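PDB 2B1E: exocyst complex component EXO70 from Saccharomyces cerevisiae, which acts as a subunit of the exocyst, the complex that tethers secretory vesicles to sites of exocytosis, and contributes to assembly of that complex. Local coordinates for residues 243-257 with 271-285. Sequence-based numbering, arbitrary orientation.
Sequences GFFSFELVESINDVK and LQDCTQEVRQVTQSL
The helical segments 245-257 and 271-285 run roughly antiparallel, with 149° between their directions and 9.6 Å between their axes at closest. The backbones come nearest at S246 and T282, CA to CA 6.1 Å. There the T282 methyl CG2 lies 3.4 Å from S246 OG. With chi1 at 60°, OG of S246 turns back to its own chain and donates to G243 O. V250 follows along the helix. V250 CG2 touches V278 CG2, at 3.5 Å, and T282 CG2. At one end L285 brings its CD2 methyl against two rings, F244 and F247. L285 CD2 meets the edge of the F244 ring, 3.5 Å from F244 CD2, and also reaches CZ of F247. At the other end L271 touches I253, V256 and K257; L271 CD2 is 3.6 Å from I253 CD1. K257 and L271 lie alongside each other, pointing opposite ways, with K257 CG on L271 CD1. A bend at chi3 (-61°) then brings K257 NZ to T275 OG1, which accepts a hydrogen bond from it at 2.9 Å. The same hydroxyl donates to L271 O from above the carbonyl plane, so it links the lysine to the helix backbone. This is an antiparallel helical hairpin within the C-terminal family region of Exo70. Helix 180-201 packs on L249, helix 209-233 on I253 and C274, and helix 311-323 on F244 and L285.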
loop_
_atom_site.group_PDB
_atom_site.type_symbol
_atom_site.label_atom_id
_atom_site.label_comp_id
_atom_site.label_asym_id
_atom_site.label_seq_id
_atom_site.Cartn_x
_atom_site.Cartn_y
_atom_site.Cartn_z
ATOM N N GLY A 243 3.863 -3.614 -9.356
ATOM C CA GLY A 243 4.412 -2.950 -8.188
ATOM C C GLY A 243 3.372 -2.629 -7.130
ATOM O O GLY A 243 3.663 -2.652 -5.935
ATOM N N PHE A 244 2.156 -2.319 -7.565
ATOM C CA PHE A 244 1.078 -2.003 -6.636
ATOM C C PHE A 244 0.582 -3.278 -5.974
ATOM O O PHE A 244 -0.231 -3.234 -5.051
ATOM C CB PHE A 244 -0.073 -1.315 -7.374
ATOM C CG PHE A 244 0.254 0.076 -7.833
ATOM C CD1 PHE A 244 -0.221 0.549 -9.050
ATOM C CD2 PHE A 244 1.037 0.916 -7.049
ATOM C CE1 PHE A 244 0.084 1.836 -9.478
ATOM C CE2 PHE A 244 1.345 2.205 -7.468
ATOM C CZ PHE A 244 0.869 2.665 -8.684
ATOM N N PHE A 245 1.077 -4.414 -6.454
ATOM C CA PHE A 245 0.688 -5.698 -5.893
ATOM C C PHE A 245 1.176 -5.776 -4.454
ATOM O O PHE A 245 0.607 -6.495 -3.631
ATOM C CB PHE A 245 1.291 -6.846 -6.705
ATOM C CG PHE A 245 0.918 -8.207 -6.189
ATOM C CD1 PHE A 245 -0.419 -8.566 -6.049
ATOM C CD2 PHE A 245 1.900 -9.125 -5.833
ATOM C CE1 PHE A 245 -0.772 -9.814 -5.561
ATOM C CE2 PHE A 245 1.553 -10.381 -5.343
ATOM C CZ PHE A 245 0.214 -10.725 -5.207
ATOM N N SER A 246 2.231 -5.027 -4.159
ATOM C CA SER A 246 2.802 -4.999 -2.822
ATOM C C SER A 246 1.747 -4.613 -1.787
ATOM O O SER A 246 1.782 -5.085 -0.651
ATOM C CB SER A 246 3.967 -4.013 -2.768
ATOM O OG SER A 246 3.540 -2.708 -3.107
ATOM N N PHE A 247 0.812 -3.752 -2.177
ATOM C CA PHE A 247 -0.244 -3.335 -1.261
ATOM C C PHE A 247 -1.085 -4.535 -0.835
ATOM O O PHE A 247 -1.522 -4.617 0.315
ATOM C CB PHE A 247 -1.151 -2.282 -1.909
ATOM C CG PHE A 247 -0.492 -0.944 -2.111
ATOM C CD1 PHE A 247 0.260 -0.360 -1.094
ATOM C CD2 PHE A 247 -0.657 -0.246 -3.306
ATOM C CE1 PHE A 247 0.834 0.902 -1.262
ATOM C CE2 PHE A 247 -0.090 1.013 -3.484
ATOM C CZ PHE A 247 0.658 1.589 -2.460
ATOM N N GLU A 248 -1.312 -5.463 -1.762
ATOM C CA GLU A 248 -2.101 -6.654 -1.462
ATOM C C GLU A 248 -1.291 -7.666 -0.657
ATOM O O GLU A 248 -1.853 -8.470 0.086
ATOM C CB GLU A 248 -2.608 -7.305 -2.749
ATOM C CG GLU A 248 -3.507 -6.408 -3.580
ATOM C CD GLU A 248 -4.024 -7.093 -4.829
ATOM O OE1 GLU A 248 -4.509 -6.383 -5.735
ATOM O OE2 GLU A 248 -3.952 -8.336 -4.906
ATOM N N LEU A 249 0.027 -7.633 -0.818
ATOM C CA LEU A 249 0.896 -8.535 -0.076
ATOM C C LEU A 249 0.976 -8.057 1.366
ATOM O O LEU A 249 0.964 -8.860 2.297
ATOM C CB LEU A 249 2.293 -8.570 -0.698
ATOM C CG LEU A 249 2.410 -9.272 -2.055
ATOM C CD1 LEU A 249 3.832 -9.131 -2.586
ATOM C CD2 LEU A 249 2.037 -10.748 -1.908
ATOM N N VAL A 250 1.054 -6.743 1.550
ATOM C CA VAL A 250 1.108 -6.174 2.892
ATOM C C VAL A 250 -0.144 -6.609 3.647
ATOM O O VAL A 250 -0.081 -6.967 4.825
ATOM C CB VAL A 250 1.164 -4.626 2.849
ATOM C CG1 VAL A 250 0.956 -4.051 4.247
ATOM C CG2 VAL A 250 2.511 -4.170 2.288
ATOM N N GLU A 251 -1.280 -6.581 2.957
ATOM C CA GLU A 251 -2.554 -6.977 3.548
ATOM C C GLU A 251 -2.539 -8.460 3.927
ATOM O O GLU A 251 -3.110 -8.863 4.942
ATOM C CB GLU A 251 -3.686 -6.715 2.554
ATOM C CG GLU A 251 -5.038 -7.234 3.012
ATOM C CD GLU A 251 -6.081 -7.202 1.910
ATOM O OE1 GLU A 251 -7.178 -7.766 2.123
ATOM O OE2 GLU A 251 -5.805 -6.614 0.834
ATOM N N SER A 252 -1.890 -9.264 3.095
ATOM C CA SER A 252 -1.789 -10.696 3.328
ATOM C C SER A 252 -1.021 -10.983 4.610
ATOM O O SER A 252 -1.555 -11.598 5.536
ATOM C CB SER A 252 -1.087 -11.369 2.148
ATOM O OG SER A 252 -1.036 -12.773 2.319
ATOM N N ILE A 253 0.231 -10.532 4.666
ATOM C CA ILE A 253 1.062 -10.759 5.840
ATOM C C ILE A 253 0.433 -10.176 7.111
ATOM O O ILE A 253 0.610 -10.722 8.203
ATOM C CB ILE A 253 2.489 -10.172 5.647
ATOM C CG1 ILE A 253 3.413 -10.658 6.769
ATOM C CG2 ILE A 253 2.443 -8.651 5.643
ATOM C CD1 ILE A 253 3.676 -12.147 6.744
ATOM N N ASN A 254 -0.299 -9.071 6.976
ATOM C CA ASN A 254 -0.953 -8.473 8.136
ATOM C C ASN A 254 -2.037 -9.416 8.656
ATOM O O ASN A 254 -2.119 -9.674 9.857
ATOM C CB ASN A 254 -1.583 -7.122 7.781
ATOM C CG ASN A 254 -0.556 -6.013 7.653
ATOM O OD1 ASN A 254 0.647 -6.239 7.805
ATOM N ND2 ASN A 254 -1.027 -4.805 7.373
ATOM N N ASP A 255 -2.870 -9.922 7.753
ATOM C CA ASP A 255 -3.938 -10.840 8.147
ATOM C C ASP A 255 -3.388 -12.106 8.811
ATOM O O ASP A 255 -3.954 -12.603 9.785
ATOM C CB ASP A 255 -4.794 -11.227 6.936
ATOM C CG ASP A 255 -5.695 -10.092 6.468
ATOM O OD1 ASP A 255 -5.869 -9.116 7.233
ATOM O OD2 ASP A 255 -6.239 -10.180 5.342
ATOM N N VAL A 256 -2.286 -12.628 8.283
ATOM C CA VAL A 256 -1.694 -13.831 8.848
ATOM C C VAL A 256 -1.125 -13.537 10.229
ATOM O O VAL A 256 -1.353 -14.293 11.169
ATOM C CB VAL A 256 -0.576 -14.402 7.935
ATOM C CG1 VAL A 256 0.152 -15.539 8.641
ATOM C CG2 VAL A 256 -1.180 -14.912 6.638
ATOM N N LYS A 257 -0.402 -12.429 10.357
ATOM C CA LYS A 257 0.176 -12.072 11.646
ATOM C C LYS A 257 -0.865 -11.847 12.741
ATOM O O LYS A 257 -0.665 -12.266 13.882
ATOM C CB LYS A 257 1.067 -10.830 11.521
ATOM C CG LYS A 257 2.356 -11.085 10.770
ATOM C CD LYS A 257 3.415 -10.025 11.068
ATOM C CE LYS A 257 2.965 -8.638 10.659
ATOM N NZ LYS A 257 4.063 -7.646 10.839
ATOM N N LEU A 271 7.752 -14.469 9.248
ATOM C CA LEU A 271 6.762 -13.458 8.916
ATOM C C LEU A 271 7.389 -12.080 9.083
ATOM O O LEU A 271 7.322 -11.243 8.184
ATOM C CB LEU A 271 5.539 -13.584 9.825
ATOM C CG LEU A 271 4.799 -14.924 9.795
ATOM C CD1 LEU A 271 3.542 -14.828 10.651
ATOM C CD2 LEU A 271 4.444 -15.281 8.356
ATOM N N GLN A 272 8.011 -11.859 10.237
ATOM C CA GLN A 272 8.651 -10.586 10.529
ATOM C C GLN A 272 9.606 -10.188 9.406
ATOM O O GLN A 272 9.562 -9.059 8.917
ATOM C CB GLN A 272 9.395 -10.674 11.860
ATOM C CG GLN A 272 8.489 -11.058 13.020
ATOM C CD GLN A 272 9.235 -11.173 14.334
ATOM O OE1 GLN A 272 10.227 -11.897 14.437
ATOM N NE2 GLN A 272 8.756 -10.461 15.349
ATOM N N ASP A 273 10.465 -11.113 8.993
ATOM C CA ASP A 273 11.395 -10.823 7.913
ATOM C C ASP A 273 10.589 -10.387 6.691
ATOM O O ASP A 273 10.912 -9.390 6.043
ATOM C CB ASP A 273 12.226 -12.060 7.572
ATOM C CG ASP A 273 13.021 -12.574 8.758
ATOM O OD1 ASP A 273 13.776 -11.781 9.361
ATOM O OD2 ASP A 273 12.895 -13.776 9.085
ATOM N N CYS A 274 9.532 -11.135 6.390
ATOM C CA CYS A 274 8.674 -10.824 5.251
ATOM C C CYS A 274 8.054 -9.439 5.383
ATOM O O CYS A 274 7.965 -8.696 4.407
ATOM C CB CYS A 274 7.566 -11.874 5.114
ATOM S SG CYS A 274 8.130 -13.468 4.480
ATOM N N THR A 275 7.626 -9.098 6.594
ATOM C CA THR A 275 7.020 -7.798 6.843
ATOM C C THR A 275 8.012 -6.672 6.581
ATOM O O THR A 275 7.732 -5.766 5.798
ATOM C CB THR A 275 6.513 -7.680 8.295
ATOM O OG1 THR A 275 5.482 -8.648 8.522
ATOM C CG2 THR A 275 5.957 -6.286 8.555
ATOM N N GLN A 276 9.172 -6.737 7.230
ATOM C CA GLN A 276 10.196 -5.707 7.069
ATOM C C GLN A 276 10.664 -5.561 5.628
ATOM O O GLN A 276 11.136 -4.500 5.228
ATOM C CB GLN A 276 11.408 -6.001 7.958
ATOM C CG GLN A 276 12.496 -4.935 7.867
ATOM C CD GLN A 276 13.723 -5.262 8.698
ATOM O OE1 GLN A 276 13.634 -5.458 9.912
ATOM N NE2 GLN A 276 14.879 -5.320 8.046
ATOM N N GLU A 277 10.528 -6.626 4.847
ATOM C CA GLU A 277 10.955 -6.596 3.457
ATOM C C GLU A 277 9.898 -5.958 2.558
ATOM O O GLU A 277 10.208 -5.071 1.768
ATOM C CB GLU A 277 11.272 -8.015 2.981
ATOM C CG GLU A 277 12.015 -8.083 1.657
ATOM C CD GLU A 277 12.548 -9.474 1.364
ATOM O OE1 GLU A 277 13.344 -9.984 2.181
ATOM O OE2 GLU A 277 12.173 -10.057 0.323
ATOM N N VAL A 278 8.651 -6.404 2.686
ATOM C CA VAL A 278 7.570 -5.859 1.872
ATOM C C VAL A 278 7.401 -4.364 2.133
ATOM O O VAL A 278 7.021 -3.612 1.237
ATOM C CB VAL A 278 6.226 -6.575 2.148
ATOM C CG1 VAL A 278 5.736 -6.262 3.553
ATOM C CG2 VAL A 278 5.195 -6.151 1.113
ATOM N N ARG A 279 7.686 -3.937 3.361
ATOM C CA ARG A 279 7.572 -2.528 3.713
ATOM C C ARG A 279 8.634 -1.690 3.013
ATOM O O ARG A 279 8.412 -0.518 2.714
ATOM C CB ARG A 279 7.680 -2.337 5.228
ATOM C CG ARG A 279 6.384 -2.608 5.977
ATOM C CD ARG A 279 6.538 -2.325 7.462
ATOM N NE ARG A 279 5.270 -2.441 8.177
ATOM C CZ ARG A 279 5.145 -2.321 9.496
ATOM N NH1 ARG A 279 6.213 -2.081 10.244
ATOM N NH2 ARG A 279 3.953 -2.441 10.068
ATOM N N GLN A 280 9.793 -2.285 2.757
ATOM C CA GLN A 280 10.864 -1.574 2.074
ATOM C C GLN A 280 10.378 -1.270 0.664
ATOM O O GLN A 280 10.578 -0.176 0.138
ATOM C CB GLN A 280 12.118 -2.444 1.992
ATOM C CG GLN A 280 12.596 -2.977 3.327
ATOM C CD GLN A 280 13.785 -3.911 3.187
ATOM O OE1 GLN A 280 13.743 -4.873 2.417
ATOM N NE2 GLN A 280 14.849 -3.634 3.935
ATOM N N VAL A 281 9.726 -2.260 0.065
ATOM C CA VAL A 281 9.207 -2.140 -1.285
ATOM C C VAL A 281 8.078 -1.123 -1.423
ATOM O O VAL A 281 8.107 -0.288 -2.330
ATOM C CB VAL A 281 8.728 -3.508 -1.801
ATOM C CG1 VAL A 281 8.107 -3.365 -3.181
ATOM C CG2 VAL A 281 9.906 -4.469 -1.854
ATOM N N THR A 282 7.085 -1.182 -0.539
ATOM C CA THR A 282 5.978 -0.234 -0.629
ATOM C C THR A 282 6.471 1.184 -0.362
ATOM O O THR A 282 5.974 2.139 -0.959
ATOM C CB THR A 282 4.833 -0.558 0.365
ATOM O OG1 THR A 282 5.317 -0.451 1.707
ATOM C CG2 THR A 282 4.293 -1.959 0.125
ATOM N N GLN A 283 7.451 1.322 0.527
ATOM C CA GLN A 283 7.994 2.642 0.841
ATOM C C GLN A 283 8.769 3.189 -0.352
ATOM O O GLN A 283 8.726 4.383 -0.634
ATOM C CB GLN A 283 8.917 2.589 2.064
ATOM C CG GLN A 283 9.544 3.945 2.399
ATOM C CD GLN A 283 10.560 3.882 3.526
ATOM O OE1 GLN A 283 10.225 3.562 4.667
ATOM N NE2 GLN A 283 11.811 4.192 3.209
ATOM N N SER A 284 9.482 2.310 -1.048
ATOM C CA SER A 284 10.259 2.721 -2.207
ATOM C C SER A 284 9.320 3.058 -3.354
ATOM O O SER A 284 9.675 3.794 -4.271
ATOM C CB SER A 284 11.207 1.601 -2.632
ATOM O OG SER A 284 12.125 1.296 -1.598
ATOM N N LEU A 285 8.112 2.512 -3.295
ATOM C CA LEU A 285 7.124 2.755 -4.332
ATOM C C LEU A 285 6.843 4.257 -4.440
ATOM O O LEU A 285 6.683 4.792 -5.537
ATOM C CB LEU A 285 5.841 1.988 -4.008
ATOM C CG LEU A 285 4.844 1.796 -5.148
ATOM C CD1 LEU A 285 5.538 1.121 -6.318
ATOM C CD2 LEU A 285 3.665 0.958 -4.663
#